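Local coordinates for hypothetical protein YfiH (Bacillus licheniformis, PDB 6DZD), which probably cleaves purine nucleosides such as adenosine and inosine with phosphate, releasing the free base and ribose 1-phosphate, and may also deaminate adenosine, at residues Tyr136-Ile147 with Arg269-Lys277. Sequence-based numbering, arbitrary orientation.
Sequences YFYDPVRSLVGI and RMMSFIGLK
With CG1 turned anti to the backbone N (chi1 -162°) and the chain extended beyond it (chi2 176°), Ile-274 sends CD1 against Val-145, 3.5 Å from its CB, while the other branch, CG2, is directed at Ile-147. There the two isoleucines run past each other in opposite senses, CG2 of Ile-274 lying 3.5 Å from CG2 of Ile-147. One side chain thus spreads its two branches along strand 144-147, between Val-145 and Ile-147, and CD1 also reaches the carbonyl O of Phe-137 on the partner strand, at 3.9 Å. The example illustrates how two beta-sheets pack face to face: strand 270-276, inside one mixed sheet, lies on the hairpin formed by 133-139 and 144-150 in the other, its axis 6.5 Å from that of strand 144-147 and running antiparallel to it at 167°. The joining is through side chains, each sheet keeping its backbone bonds to its own strands. Replacing Ile-274 with an alanine would probably open a gap between the sheets, because CD1 and CG2 would no longer cover Val-145 CB and Ile-147 CG2. Toward the hairpin turn, where Asp-139 OD1 accepts from the backbone N of Val-141, an Asx turn, and from that of Arg-142, which extends it to an Asx motif, Leu-276 rests its CD1 on Val-145 CG2 at 3.7 Å. At the other end the Tyr-136 ring presents its edge to the carbonyl O of Phe-273, and its hydroxyl passes beside CB of Ser-272 to hydrogen-bond with the backbone O of Gly-33 on strand 30-35.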
loop_
_atom_site.group_PDB
_atom_site.type_symbol
_atom_site.label_atom_id
_atom_site.label_comp_id
_atom_site.label_asym_id
_atom_site.label_seq_id
_atom_site.Cartn_x
_atom_site.Cartn_y
_atom_site.Cartn_z
ATOM N N TYR A 136 -0.654 6.204 -0.061
ATOM C CA TYR A 136 -1.092 6.852 1.164
ATOM C C TYR A 136 -1.828 8.140 0.821
ATOM O O TYR A 136 -1.537 8.797 -0.176
ATOM C CB TYR A 136 0.087 7.157 2.090
ATOM C CG TYR A 136 0.922 5.968 2.502
ATOM C CD1 TYR A 136 1.801 5.369 1.610
ATOM C CD2 TYR A 136 0.858 5.455 3.794
ATOM C CE1 TYR A 136 2.594 4.277 1.985
ATOM C CE2 TYR A 136 1.646 4.369 4.178
ATOM C CZ TYR A 136 2.516 3.786 3.261
ATOM O OH TYR A 136 3.311 2.721 3.598
ATOM N N PHE A 137 -2.795 8.493 1.651
ATOM C CA PHE A 137 -3.617 9.665 1.398
ATOM C C PHE A 137 -3.792 10.407 2.704
ATOM O O PHE A 137 -4.178 9.808 3.708
ATOM C CB PHE A 137 -4.994 9.287 0.849
ATOM C CG PHE A 137 -4.962 8.506 -0.426
ATOM C CD1 PHE A 137 -4.739 7.130 -0.408
ATOM C CD2 PHE A 137 -5.199 9.136 -1.638
ATOM C CE1 PHE A 137 -4.734 6.406 -1.585
ATOM C CE2 PHE A 137 -5.206 8.440 -2.813
ATOM C CZ PHE A 137 -4.975 7.073 -2.798
ATOM N N TYR A 138 -3.578 11.714 2.680
ATOM C CA TYR A 138 -3.750 12.509 3.882
ATOM C C TYR A 138 -4.313 13.868 3.516
ATOM O O TYR A 138 -3.740 14.572 2.678
ATOM C CB TYR A 138 -2.423 12.650 4.622
ATOM C CG TYR A 138 -2.511 13.533 5.828
ATOM C CD1 TYR A 138 -3.654 13.553 6.634
ATOM C CD2 TYR A 138 -1.449 14.351 6.174
ATOM C CE1 TYR A 138 -3.719 14.370 7.744
ATOM C CE2 TYR A 138 -1.512 15.171 7.281
ATOM C CZ TYR A 138 -2.638 15.174 8.057
ATOM O OH TYR A 138 -2.664 15.982 9.148
ATOM N N ASP A 139 -5.447 14.219 4.124
ATOM C CA ASP A 139 -6.021 15.558 4.020
ATOM C C ASP A 139 -5.904 16.256 5.370
ATOM O O ASP A 139 -6.686 15.970 6.287
ATOM C CB ASP A 139 -7.483 15.488 3.573
ATOM C CG ASP A 139 -8.102 16.863 3.342
ATOM O OD1 ASP A 139 -7.570 17.875 3.838
ATOM O OD2 ASP A 139 -9.147 16.926 2.665
ATOM N N PRO A 140 -4.980 17.193 5.541
ATOM C CA PRO A 140 -4.843 17.839 6.851
ATOM C C PRO A 140 -5.973 18.780 7.173
ATOM O O PRO A 140 -6.157 19.104 8.348
ATOM C CB PRO A 140 -3.508 18.578 6.747
ATOM C CG PRO A 140 -3.250 18.736 5.288
ATOM C CD PRO A 140 -4.050 17.727 4.534
ATOM N N VAL A 141 -6.727 19.237 6.173
ATOM C CA VAL A 141 -7.881 20.100 6.418
ATOM C C VAL A 141 -9.040 19.291 6.992
ATOM O O VAL A 141 -9.617 19.655 8.023
ATOM C CB VAL A 141 -8.285 20.834 5.130
ATOM C CG1 VAL A 141 -9.477 21.700 5.390
ATOM C CG2 VAL A 141 -7.139 21.657 4.626
ATOM N N ARG A 142 -9.429 18.207 6.302
ATOM C CA ARG A 142 -10.532 17.346 6.733
ATOM C C ARG A 142 -10.105 16.302 7.764
ATOM O O ARG A 142 -10.978 15.654 8.365
ATOM C CB ARG A 142 -11.162 16.621 5.529
ATOM C CG ARG A 142 -11.813 17.507 4.458
ATOM C CD ARG A 142 -13.163 18.047 4.880
ATOM N NE ARG A 142 -13.021 19.240 5.709
ATOM C CZ ARG A 142 -13.512 19.347 6.939
ATOM N NH1 ARG A 142 -14.178 18.325 7.458
ATOM N NH2 ARG A 142 -13.332 20.463 7.657
ATOM N N SER A 143 -8.792 16.142 7.978
ATOM C CA SER A 143 -8.217 15.152 8.895
ATOM C C SER A 143 -8.637 13.738 8.506
ATOM O O SER A 143 -9.214 12.982 9.300
ATOM C CB SER A 143 -8.575 15.458 10.346
ATOM O OG SER A 143 -7.719 16.486 10.794
ATOM N N LEU A 144 -8.320 13.399 7.258
ATOM C CA LEU A 144 -8.570 12.089 6.693
ATOM C C LEU A 144 -7.243 11.415 6.392
ATOM O O LEU A 144 -6.319 12.036 5.851
ATOM C CB LEU A 144 -9.386 12.175 5.407
ATOM C CG LEU A 144 -10.862 12.551 5.517
ATOM C CD1 LEU A 144 -11.411 12.873 4.121
ATOM C CD2 LEU A 144 -11.667 11.444 6.185
ATOM N N VAL A 145 -7.164 10.139 6.728
ATOM C CA VAL A 145 -6.028 9.313 6.366
ATOM C C VAL A 145 -6.576 8.121 5.591
ATOM O O VAL A 145 -7.682 7.635 5.863
ATOM C CB VAL A 145 -5.213 8.873 7.610
ATOM C CG1 VAL A 145 -4.552 10.058 8.260
ATOM C CG2 VAL A 145 -6.089 8.150 8.628
ATOM N N GLY A 146 -5.819 7.672 4.596
ATOM C CA GLY A 146 -6.256 6.544 3.800
ATOM C C GLY A 146 -5.085 5.773 3.235
ATOM O O GLY A 146 -3.970 6.288 3.126
ATOM N N ILE A 147 -5.350 4.516 2.883
ATOM C CA ILE A 147 -4.363 3.691 2.196
ATOM C C ILE A 147 -5.073 2.814 1.179
ATOM O O ILE A 147 -6.193 2.346 1.404
ATOM C CB ILE A 147 -3.521 2.807 3.157
ATOM C CG1 ILE A 147 -4.422 1.939 4.047
ATOM C CG2 ILE A 147 -2.521 3.667 3.994
ATOM C CD1 ILE A 147 -3.643 0.982 4.917
ATOM N N ARG A 269 4.830 -10.853 3.417
ATOM C CA ARG A 269 4.232 -9.583 3.016
ATOM C C ARG A 269 4.622 -8.535 4.037
ATOM O O ARG A 269 4.520 -8.776 5.247
ATOM C CB ARG A 269 2.700 -9.635 2.941
ATOM C CG ARG A 269 2.110 -10.676 2.019
ATOM C CD ARG A 269 2.233 -10.255 0.581
ATOM N NE ARG A 269 1.661 -11.241 -0.329
ATOM C CZ ARG A 269 2.255 -12.380 -0.678
ATOM N NH1 ARG A 269 3.455 -12.688 -0.192
ATOM N NH2 ARG A 269 1.655 -13.205 -1.525
ATOM N N MET A 270 5.076 -7.388 3.554
ATOM C CA MET A 270 5.155 -6.206 4.392
ATOM C C MET A 270 3.753 -5.627 4.561
ATOM O O MET A 270 2.781 -6.103 3.965
ATOM C CB MET A 270 6.098 -5.167 3.777
ATOM C CG MET A 270 7.501 -5.670 3.558
ATOM S SD MET A 270 7.742 -6.606 2.015
ATOM C CE MET A 270 7.233 -5.393 0.786
ATOM N N MET A 271 3.629 -4.595 5.387
ATOM C CA MET A 271 2.343 -3.919 5.474
ATOM C C MET A 271 2.532 -2.406 5.518
ATOM O O MET A 271 3.531 -1.904 6.048
ATOM C CB MET A 271 1.522 -4.397 6.684
ATOM C CG MET A 271 2.085 -3.991 7.996
ATOM S SD MET A 271 1.086 -4.626 9.318
ATOM C CE MET A 271 1.623 -3.658 10.723
ATOM N N SER A 272 1.609 -1.688 4.886
ATOM C CA SER A 272 1.489 -0.258 5.092
ATOM C C SER A 272 0.438 -0.004 6.171
ATOM O O SER A 272 -0.506 -0.781 6.341
ATOM C CB SER A 272 1.136 0.464 3.789
ATOM O OG SER A 272 -0.196 0.243 3.389
ATOM N N PHE A 273 0.623 1.081 6.917
ATOM C CA PHE A 273 -0.265 1.421 8.018
ATOM C C PHE A 273 -0.385 2.930 8.114
ATOM O O PHE A 273 0.567 3.663 7.830
ATOM C CB PHE A 273 0.246 0.853 9.347
ATOM C CG PHE A 273 1.635 1.269 9.655
ATOM C CD1 PHE A 273 1.882 2.467 10.306
ATOM C CD2 PHE A 273 2.694 0.500 9.244
ATOM C CE1 PHE A 273 3.154 2.866 10.560
ATOM C CE2 PHE A 273 3.985 0.888 9.490
ATOM C CZ PHE A 273 4.221 2.065 10.157
ATOM N N ILE A 274 -1.556 3.394 8.530
ATOM C CA ILE A 274 -1.769 4.816 8.762
ATOM C C ILE A 274 -2.882 4.966 9.790
ATOM O O ILE A 274 -3.767 4.114 9.903
ATOM C CB ILE A 274 -2.087 5.573 7.447
ATOM C CG1 ILE A 274 -1.864 7.075 7.625
ATOM C CG2 ILE A 274 -3.520 5.270 6.967
ATOM C CD1 ILE A 274 -2.053 7.889 6.371
ATOM N N GLY A 275 -2.797 6.030 10.583
ATOM C CA GLY A 275 -3.807 6.308 11.583
ATOM C C GLY A 275 -3.570 7.651 12.230
ATOM O O GLY A 275 -2.462 8.199 12.188
ATOM N N LEU A 276 -4.630 8.171 12.841
ATOM C CA LEU A 276 -4.606 9.423 13.584
ATOM C C LEU A 276 -4.670 9.100 15.072
ATOM O O LEU A 276 -5.362 8.158 15.471
ATOM C CB LEU A 276 -5.783 10.318 13.190
ATOM C CG LEU A 276 -5.857 10.725 11.712
ATOM C CD1 LEU A 276 -7.277 10.563 11.166
ATOM C CD2 LEU A 276 -5.382 12.152 11.526
ATOM N N LYS A 277 -3.918 9.838 15.891
ATOM C CA LYS A 277 -3.956 9.571 17.333
ATOM C C LYS A 277 -4.542 10.731 18.137
ATOM O O LYS A 277 -4.019 11.844 18.119
ATOM C CB LYS A 277 -2.556 9.223 17.849
ATOM C CG LYS A 277 -2.311 7.711 17.805
ATOM C CD LYS A 277 -1.296 7.199 18.834
ATOM C CE LYS A 277 -0.023 6.703 18.137
ATOM N NZ LYS A 277 1.228 6.834 18.951
#